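Side-chain contacts in uncharacterized protein (Staphylococcus aureus subsp. aureus, PDB 4H0A), which is of unknown function but has a CAP (cysteine-rich secretory protein) domain joined to a CAP-associated N-terminal region: residues V73-N78 against L209-N214; Q156-Q161 against L285-M290; S236-E241 against R258-K263. All blocks are in the same frame, centred on the assembly; numbering follows the deposited sequence.

Contact 1: V73-N78 against L209-N214; sequences VFKDKN and LYEVTN. With EDO (1,2-ethanediol), chain E.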
# COMPACT_ATOMS: atom_id res chain seq x y z
N VAL A 73 -9.44 1.69 -9.79
CA VAL A 73 -9.62 2.34 -8.50
C VAL A 73 -11.05 2.79 -8.40
O VAL A 73 -11.55 3.46 -9.31
CB VAL A 73 -8.62 3.50 -8.30
CG1 VAL A 73 -8.82 4.18 -6.94
CG2 VAL A 73 -7.19 3.00 -8.45
N PHE A 74 -11.73 2.42 -7.31
CA PHE A 74 -13.11 2.83 -7.04
C PHE A 74 -13.11 3.56 -5.72
O PHE A 74 -12.65 3.00 -4.73
CB PHE A 74 -14.05 1.63 -6.96
CG PHE A 74 -14.16 0.80 -8.21
CD1 PHE A 74 -13.30 -0.28 -8.42
CD2 PHE A 74 -15.16 1.04 -9.14
CE1 PHE A 74 -13.43 -1.08 -9.55
CE2 PHE A 74 -15.29 0.24 -10.27
CZ PHE A 74 -14.43 -0.82 -10.47
N LYS A 75 -13.63 4.78 -5.67
CA LYS A 75 -13.63 5.48 -4.39
C LYS A 75 -14.78 6.44 -4.25
O LYS A 75 -15.32 6.95 -5.23
CB LYS A 75 -12.32 6.23 -4.20
CG LYS A 75 -11.98 7.21 -5.29
CD LYS A 75 -10.72 7.99 -5.01
CE LYS A 75 -10.59 9.16 -5.96
NZ LYS A 75 -9.45 10.04 -5.60
N ASP A 76 -15.13 6.69 -2.99
CA ASP A 76 -16.15 7.66 -2.63
C ASP A 76 -15.84 8.12 -1.20
O ASP A 76 -14.82 7.72 -0.65
CB ASP A 76 -17.57 7.07 -2.82
CG ASP A 76 -17.99 5.93 -1.90
OD1 ASP A 76 -17.34 5.75 -0.84
OD2 ASP A 76 -18.99 5.25 -2.21
N LYS A 77 -16.68 8.95 -0.62
CA LYS A 77 -16.42 9.48 0.72
C LYS A 77 -16.19 8.39 1.78
O LYS A 77 -15.34 8.61 2.65
CB LYS A 77 -17.59 10.38 1.19
CG LYS A 77 -17.28 11.16 2.47
CD LYS A 77 -18.24 12.33 2.69
CE LYS A 77 -17.80 13.59 1.97
NZ LYS A 77 -18.68 14.75 2.29
N ASN A 78 -16.90 7.24 1.72
CA ASN A 78 -16.81 6.21 2.75
C ASN A 78 -16.05 4.95 2.34
O ASN A 78 -15.96 4.03 3.17
CB ASN A 78 -18.22 5.80 3.18
CG ASN A 78 -19.07 6.98 3.60
OD1 ASN A 78 -18.63 7.82 4.39
ND2 ASN A 78 -20.27 7.08 3.05
N LEU A 209 -0.13 6.66 -4.00
CA LEU A 209 0.62 7.06 -2.80
C LEU A 209 -0.11 8.23 -2.11
O LEU A 209 -0.31 8.19 -0.91
CB LEU A 209 2.07 7.46 -3.15
CG LEU A 209 2.94 8.02 -2.00
CD1 LEU A 209 3.23 6.94 -0.98
CD2 LEU A 209 4.23 8.60 -2.53
N TYR A 210 -0.53 9.24 -2.88
CA TYR A 210 -1.29 10.38 -2.33
C TYR A 210 -2.61 9.93 -1.73
O TYR A 210 -2.97 10.35 -0.63
CB TYR A 210 -1.60 11.43 -3.43
CG TYR A 210 -0.42 12.15 -4.05
CD1 TYR A 210 0.66 12.58 -3.28
CD2 TYR A 210 -0.46 12.53 -5.39
CE1 TYR A 210 1.70 13.31 -3.84
CE2 TYR A 210 0.56 13.30 -5.95
CZ TYR A 210 1.64 13.69 -5.17
OH TYR A 210 2.69 14.40 -5.72
N GLU A 211 -3.35 9.11 -2.49
CA GLU A 211 -4.68 8.66 -2.06
C GLU A 211 -4.62 7.79 -0.81
O GLU A 211 -5.40 8.02 0.10
CB GLU A 211 -5.37 7.87 -3.18
CG GLU A 211 -5.83 8.75 -4.33
CD GLU A 211 -6.36 8.00 -5.53
OE1 GLU A 211 -6.17 6.76 -5.61
OE2 GLU A 211 -6.99 8.65 -6.38
N VAL A 212 -3.70 6.81 -0.77
CA VAL A 212 -3.61 5.93 0.40
C VAL A 212 -3.12 6.73 1.62
O VAL A 212 -3.59 6.48 2.73
CB VAL A 212 -2.74 4.67 0.14
CG1 VAL A 212 -2.58 3.87 1.45
CG2 VAL A 212 -3.38 3.80 -0.93
N THR A 213 -2.22 7.71 1.42
CA THR A 213 -1.77 8.57 2.52
C THR A 213 -2.98 9.30 3.12
O THR A 213 -3.11 9.35 4.34
CB THR A 213 -0.73 9.58 2.03
OG1 THR A 213 0.47 8.87 1.73
CG2 THR A 213 -0.44 10.70 3.06
N ASN A 214 -3.85 9.84 2.27
CA ASN A 214 -5.03 10.57 2.74
C ASN A 214 -6.07 9.62 3.35
O ASN A 214 -6.74 10.02 4.29
CB ASN A 214 -5.62 11.46 1.63
CG ASN A 214 -4.85 12.76 1.47
OD1 ASN A 214 -4.17 13.23 2.40
ND2 ASN A 214 -4.93 13.40 0.30
C1 EDO E . -18.15 3.62 -5.39
O1 EDO E . -17.26 4.26 -6.29
C2 EDO E . -17.35 2.64 -4.51
O2 EDO E . -18.23 2.14 -3.52

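Contact 2: Q156-Q161 against L285-M290; sequences QVYSDQ and LIHSWM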
# COMPACT_ATOMS: atom_id res chain seq x y z
N GLN A 156 -4.09 -9.92 3.64
CA GLN A 156 -3.07 -9.18 4.37
C GLN A 156 -3.83 -8.18 5.22
O GLN A 156 -4.56 -7.37 4.66
CB GLN A 156 -2.10 -8.48 3.43
CG GLN A 156 -1.32 -9.43 2.54
CD GLN A 156 -0.31 -8.63 1.79
OE1 GLN A 156 -0.62 -8.06 0.74
NE2 GLN A 156 0.82 -8.37 2.41
N VAL A 157 -3.74 -8.30 6.55
CA VAL A 157 -4.43 -7.42 7.48
C VAL A 157 -3.43 -6.40 8.01
O VAL A 157 -2.52 -6.77 8.74
CB VAL A 157 -5.09 -8.23 8.62
CG1 VAL A 157 -5.95 -7.32 9.51
CG2 VAL A 157 -5.91 -9.38 8.06
N TYR A 158 -3.62 -5.13 7.65
CA TYR A 158 -2.72 -4.05 8.06
C TYR A 158 -3.19 -3.43 9.35
O TYR A 158 -4.32 -2.96 9.40
CB TYR A 158 -2.64 -2.98 6.97
CG TYR A 158 -2.09 -3.52 5.68
CD1 TYR A 158 -0.73 -3.74 5.52
CD2 TYR A 158 -2.93 -3.84 4.62
CE1 TYR A 158 -0.21 -4.24 4.32
CE2 TYR A 158 -2.43 -4.35 3.42
CZ TYR A 158 -1.06 -4.53 3.27
OH TYR A 158 -0.58 -5.02 2.08
N SER A 159 -2.34 -3.43 10.38
CA SER A 159 -2.68 -2.85 11.69
C SER A 159 -1.71 -1.78 12.06
O SER A 159 -0.57 -1.76 11.59
CB SER A 159 -2.69 -3.89 12.80
OG SER A 159 -3.55 -4.98 12.51
N ASP A 160 -2.15 -0.92 12.98
CA ASP A 160 -1.36 0.18 13.47
C ASP A 160 -0.49 -0.32 14.63
O ASP A 160 -0.99 -1.02 15.51
CB ASP A 160 -2.32 1.29 13.93
CG ASP A 160 -1.72 2.67 14.06
OD1 ASP A 160 -1.01 3.10 13.14
OD2 ASP A 160 -1.98 3.33 15.09
N GLN A 161 0.79 0.03 14.64
CA GLN A 161 1.70 -0.39 15.72
C GLN A 161 1.36 0.36 17.03
O GLN A 161 1.62 -0.17 18.11
CB GLN A 161 3.17 -0.16 15.31
CG GLN A 161 4.16 -1.17 15.87
CD GLN A 161 5.52 -0.99 15.23
OE1 GLN A 161 6.08 0.11 15.23
NE2 GLN A 161 6.09 -2.06 14.68
N LEU A 285 4.50 -0.26 0.97
CA LEU A 285 5.26 0.94 1.32
C LEU A 285 4.63 1.69 2.51
O LEU A 285 5.35 2.09 3.41
CB LEU A 285 5.31 1.90 0.10
CG LEU A 285 5.95 3.25 0.39
CD1 LEU A 285 7.45 3.14 0.52
CD2 LEU A 285 5.55 4.21 -0.61
N ILE A 286 3.31 1.94 2.46
CA ILE A 286 2.60 2.66 3.53
C ILE A 286 2.70 1.87 4.84
O ILE A 286 2.92 2.49 5.88
CB ILE A 286 1.13 2.93 3.12
CG1 ILE A 286 1.11 4.02 2.01
CG2 ILE A 286 0.26 3.34 4.35
CD1 ILE A 286 1.26 5.48 2.50
N HIS A 287 2.58 0.54 4.79
CA HIS A 287 2.74 -0.29 5.99
C HIS A 287 4.12 -0.05 6.64
O HIS A 287 4.20 0.04 7.86
CB HIS A 287 2.55 -1.78 5.67
CG HIS A 287 3.01 -2.68 6.77
ND1 HIS A 287 4.25 -3.28 6.75
CD2 HIS A 287 2.40 -2.98 7.95
CE1 HIS A 287 4.35 -3.95 7.88
NE2 HIS A 287 3.27 -3.80 8.64
N SER A 288 5.20 0.03 5.83
CA SER A 288 6.54 0.25 6.37
C SER A 288 6.68 1.64 6.98
O SER A 288 7.28 1.77 8.04
CB SER A 288 7.60 0.02 5.30
OG SER A 288 7.62 -1.35 4.93
N TRP A 289 6.07 2.67 6.36
CA TRP A 289 6.10 4.03 6.93
C TRP A 289 5.24 4.10 8.20
O TRP A 289 5.67 4.69 9.19
CB TRP A 289 5.65 5.08 5.91
CG TRP A 289 6.62 5.32 4.80
CD1 TRP A 289 7.85 4.75 4.63
CD2 TRP A 289 6.43 6.18 3.67
NE1 TRP A 289 8.45 5.23 3.50
CE2 TRP A 289 7.58 6.08 2.86
CE3 TRP A 289 5.40 7.03 3.26
CZ2 TRP A 289 7.74 6.83 1.69
CZ3 TRP A 289 5.56 7.78 2.11
CH2 TRP A 289 6.72 7.67 1.33
N MSE A 290 4.05 3.47 8.19
CA MSE A 290 3.15 3.45 9.35
C MSE A 290 3.78 2.70 10.56
O MSE A 290 3.39 2.97 11.69
CB MSE A 290 1.81 2.76 9.00
CG MSE A 290 0.89 3.56 8.05
SE MSE A 290 0.16 5.16 8.83
CE MSE A 290 -0.80 4.43 10.34

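Contact 3: S236-E241 against R258-K263; sequences SNNLYE and RGQLDK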
# COMPACT_ATOMS: atom_id res chain seq x y z
N SER A 236 10.84 15.07 -7.26
CA SER A 236 11.36 14.43 -8.47
C SER A 236 12.83 14.77 -8.69
O SER A 236 13.61 13.86 -8.98
CB SER A 236 10.52 14.83 -9.68
OG SER A 236 11.03 14.26 -10.87
N ASN A 237 13.22 16.05 -8.56
CA ASN A 237 14.63 16.46 -8.70
C ASN A 237 15.48 15.89 -7.60
O ASN A 237 16.60 15.45 -7.86
CB ASN A 237 14.79 17.99 -8.69
CG ASN A 237 14.59 18.63 -10.03
OD1 ASN A 237 14.72 17.98 -11.06
ND2 ASN A 237 14.29 19.91 -10.05
N ASN A 238 14.96 15.88 -6.36
CA ASN A 238 15.70 15.34 -5.22
C ASN A 238 15.94 13.86 -5.43
O ASN A 238 17.05 13.37 -5.20
CB ASN A 238 14.95 15.60 -3.91
CG ASN A 238 15.74 15.37 -2.66
OD1 ASN A 238 16.97 15.24 -2.67
ND2 ASN A 238 15.05 15.36 -1.53
N LEU A 239 14.94 13.16 -5.95
CA LEU A 239 15.06 11.73 -6.20
C LEU A 239 16.02 11.43 -7.35
O LEU A 239 16.86 10.54 -7.23
CB LEU A 239 13.69 11.13 -6.51
CG LEU A 239 13.57 9.63 -6.44
CD1 LEU A 239 14.12 9.11 -5.12
CD2 LEU A 239 12.12 9.21 -6.58
N TYR A 240 15.90 12.19 -8.44
CA TYR A 240 16.78 12.06 -9.60
C TYR A 240 18.24 12.37 -9.21
O TYR A 240 19.14 11.63 -9.60
CB TYR A 240 16.31 13.00 -10.73
CG TYR A 240 17.01 12.76 -12.04
CD1 TYR A 240 18.21 13.39 -12.34
CD2 TYR A 240 16.46 11.92 -13.00
CE1 TYR A 240 18.87 13.17 -13.55
CE2 TYR A 240 17.10 11.70 -14.22
CZ TYR A 240 18.29 12.34 -14.50
OH TYR A 240 18.92 12.11 -15.71
N GLU A 241 18.46 13.47 -8.45
CA GLU A 241 19.81 13.86 -8.02
C GLU A 241 20.40 12.87 -7.01
O GLU A 241 21.61 12.67 -7.02
CB GLU A 241 19.83 15.28 -7.41
CG GLU A 241 19.79 16.39 -8.44
CD GLU A 241 21.13 16.68 -9.11
OE1 GLU A 241 22.07 17.09 -8.41
OE2 GLU A 241 21.22 16.50 -10.35
N ARG A 258 15.56 21.63 2.40
CA ARG A 258 15.37 23.03 2.81
C ARG A 258 16.03 24.01 1.83
O ARG A 258 15.53 25.13 1.68
CB ARG A 258 15.87 23.27 4.24
CG ARG A 258 14.90 22.71 5.27
CD ARG A 258 15.43 22.78 6.68
NE ARG A 258 14.38 22.48 7.65
CZ ARG A 258 14.55 22.44 8.97
NH1 ARG A 258 15.74 22.69 9.51
NH2 ARG A 258 13.53 22.15 9.77
N GLY A 259 17.10 23.58 1.16
CA GLY A 259 17.77 24.38 0.15
C GLY A 259 16.96 24.48 -1.13
O GLY A 259 16.90 25.55 -1.73
N GLN A 260 16.33 23.36 -1.55
CA GLN A 260 15.49 23.34 -2.74
C GLN A 260 14.19 24.14 -2.52
O GLN A 260 13.71 24.75 -3.47
CB GLN A 260 15.16 21.90 -3.19
CG GLN A 260 16.26 21.26 -4.02
CD GLN A 260 15.93 19.84 -4.40
OE1 GLN A 260 16.27 18.88 -3.69
NE2 GLN A 260 15.25 19.64 -5.53
N LEU A 261 13.63 24.15 -1.30
CA LEU A 261 12.42 24.93 -1.01
C LEU A 261 12.69 26.43 -1.10
O LEU A 261 11.90 27.16 -1.69
CB LEU A 261 11.84 24.58 0.37
CG LEU A 261 11.17 23.22 0.48
CD1 LEU A 261 11.11 22.75 1.91
CD2 LEU A 261 9.77 23.24 -0.10
N ASP A 262 13.83 26.88 -0.53
CA ASP A 262 14.25 28.28 -0.57
C ASP A 262 14.62 28.70 -1.99
O ASP A 262 14.22 29.79 -2.42
CB ASP A 262 15.44 28.52 0.38
CG ASP A 262 15.11 28.31 1.85
OD1 ASP A 262 14.07 27.69 2.14
OD2 ASP A 262 15.91 28.75 2.70
N LYS A 263 15.34 27.84 -2.74
CA LYS A 263 15.71 28.06 -4.14
C LYS A 263 14.47 28.25 -5.03
O LYS A 263 14.50 29.04 -5.97
CB LYS A 263 16.55 26.87 -4.65
CG LYS A 263 17.02 26.95 -6.10
CD LYS A 263 17.76 25.68 -6.50
CE LYS A 263 18.08 25.62 -7.97
NZ LYS A 263 18.62 24.29 -8.36

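Contact 1: V73-N78 against L209-N214
The carboxylate of E211 is the flat group here, and K75 and V73 both come at it from the same face. K75 NZ stops 2.9 Å from E211 OE2 in a salt bridge that is also a hydrogen bond, approaching well above the carboxylate plane, about 50° out of it. On that same side V73 CG1 lies 3.9 Å from E211 OE1, a plain van der Waals contact. OE1 is held from outside the two segments, by a salt bridge to R61 NH2 and a hydrogen bond from Y80 OH, its strongest partner. Bonds to both oxygens probably restrain the group's rotation, and the two cations probably keep it ionised.

K75 reaches this far because its chain is extended beyond CG, crossing E211 at about a right angle; CG itself sits between the backbone N and carbonyl carbon (chi1 56°). Farther along, D76 OD1 accepts from N78 N at 3.0 Å, an Asx turn where strand 69-76 hands over to strand 79-86. An ethanediol, probably from the crystallisation liquor, makes weak bonds to K75 O and D76 OD2.

The contact ties a beta hairpin of the antiparallel sheet in the CAP-associated N-terminal region to helix 201-219 of the CAP domain, a sheet-to-helix interface bridged here by a salt bridge.

Contact 2: Q156-Q161 against L285-M290
H287 CB lies against the ring of Y158, and the chain can be followed outward from there. CB is 3.8 Å from Y158 CD1, with Y158 CE1 almost as near. CG and CD2 come next, both against that same CD1; H287 CD2 is 4.0 Å from Y158 CD1. At the tip NE2 leaves the tyrosine behind and hydrogen-bonds to T144 OG1, which probably helps to set the rotation of the imidazole, while Q145 also packs on this side chain. CG stands anti to the backbone N (chi1 167°), a choice that carries the ring off the helix toward strand 153-159. The two rings lean obliquely, planes 50° apart and centroids 6.0 Å from each other.

One turn on, the selenomethionine M290, present in place of methionine, bends at both chi2 and chi3 and crosses D160 at about a right angle. Its CE is 3.1 Å from D160 OD1, unusually short for a methyl carbon and an oxygen, and no attraction should be read into it. The carboxylate draws its real polar support from beyond the segments: OD2 has a salt bridge to K220 NZ and a hydrogen bond with S163 OG, whereas OD1 has a long, weak ion pair with R296.

All four touching residues are buried. They seal helix 282-290 of the CAP domain onto the N-terminal sheet. W289 and M290 close the helix and open the W-M-N-S sequence, which runs on through N291 and resembles that of many bacterial CAP domains; the W289 ring meets H295, planes at about 30°.

Contact 3: S236-E241 against R258-K263
The two helical segments come nearest at N238 and Q260, whose CA atoms are 8.4 Å apart, close enough for a single long side chain to fill the space between the backbones. Q260 is that side chain. Its CG stands beside the backbone N and anti to the carbonyl carbon (chi1 -82°), and the chain then runs straight out (chi2 178°), delivering the carboxamide onto the neighbouring helix. There it settles over the beta carbons of two successive residues. The two ends of the Q260 carboxamide, modelled as OE1 and NE2 but probably turned over, lie 3.5 Å from N238 CB and 3.6 Å from N237 CB respectively, so which end is oxygen and which nitrogen should not be relied on.

N238 is the buried partner. Its own amide lies close to that of Q260 with the planes 89° apart, practically perpendicular, and the side chain also touches Q273 of strand 270-277. N237, more open to solvent, offers mainly its CB. Behind Q260, L261 turns to the interior, packing on L231 and I234 of helix 229-242 and on T271, while L239 packs on D310 and M312 of strand 306-312. Both helices thus belong to the layer covering one face of the CAP-domain sheet, consistent with the alpha-beta-alpha sandwich of this family.

With van der Waals contact alone between the Q260 carboxamide and the asparagine beta carbons, and no ion pair across the segments, the two give each other little directional hold. Nonpolar packing between the helices comes from L261 against L231 and I234, and their placement probably rests more on that and on the sheet beneath.

How the contacts relate
Contacts 1 and 2 form two parts of one interface, their centres 16 Å apart: each sets a strand of the seven-stranded N-terminal sheet against a CAP-domain helix, and their segments alternate along the chain. The two helices also pack directly on each other, with L209 CD1 3.6 Å from L285 CD2 and T213 OG1 3.6 Å from I286 CD1. Contact 3 is separate, lying wholly within the CAP domain, with its centre 27 Å from that of contact 1 and 28 Å from that of contact 2; its nearest atoms stay about 8 Å and 10 Å from theirs. The ethanediol belongs to contact 1 alone and marks no known site.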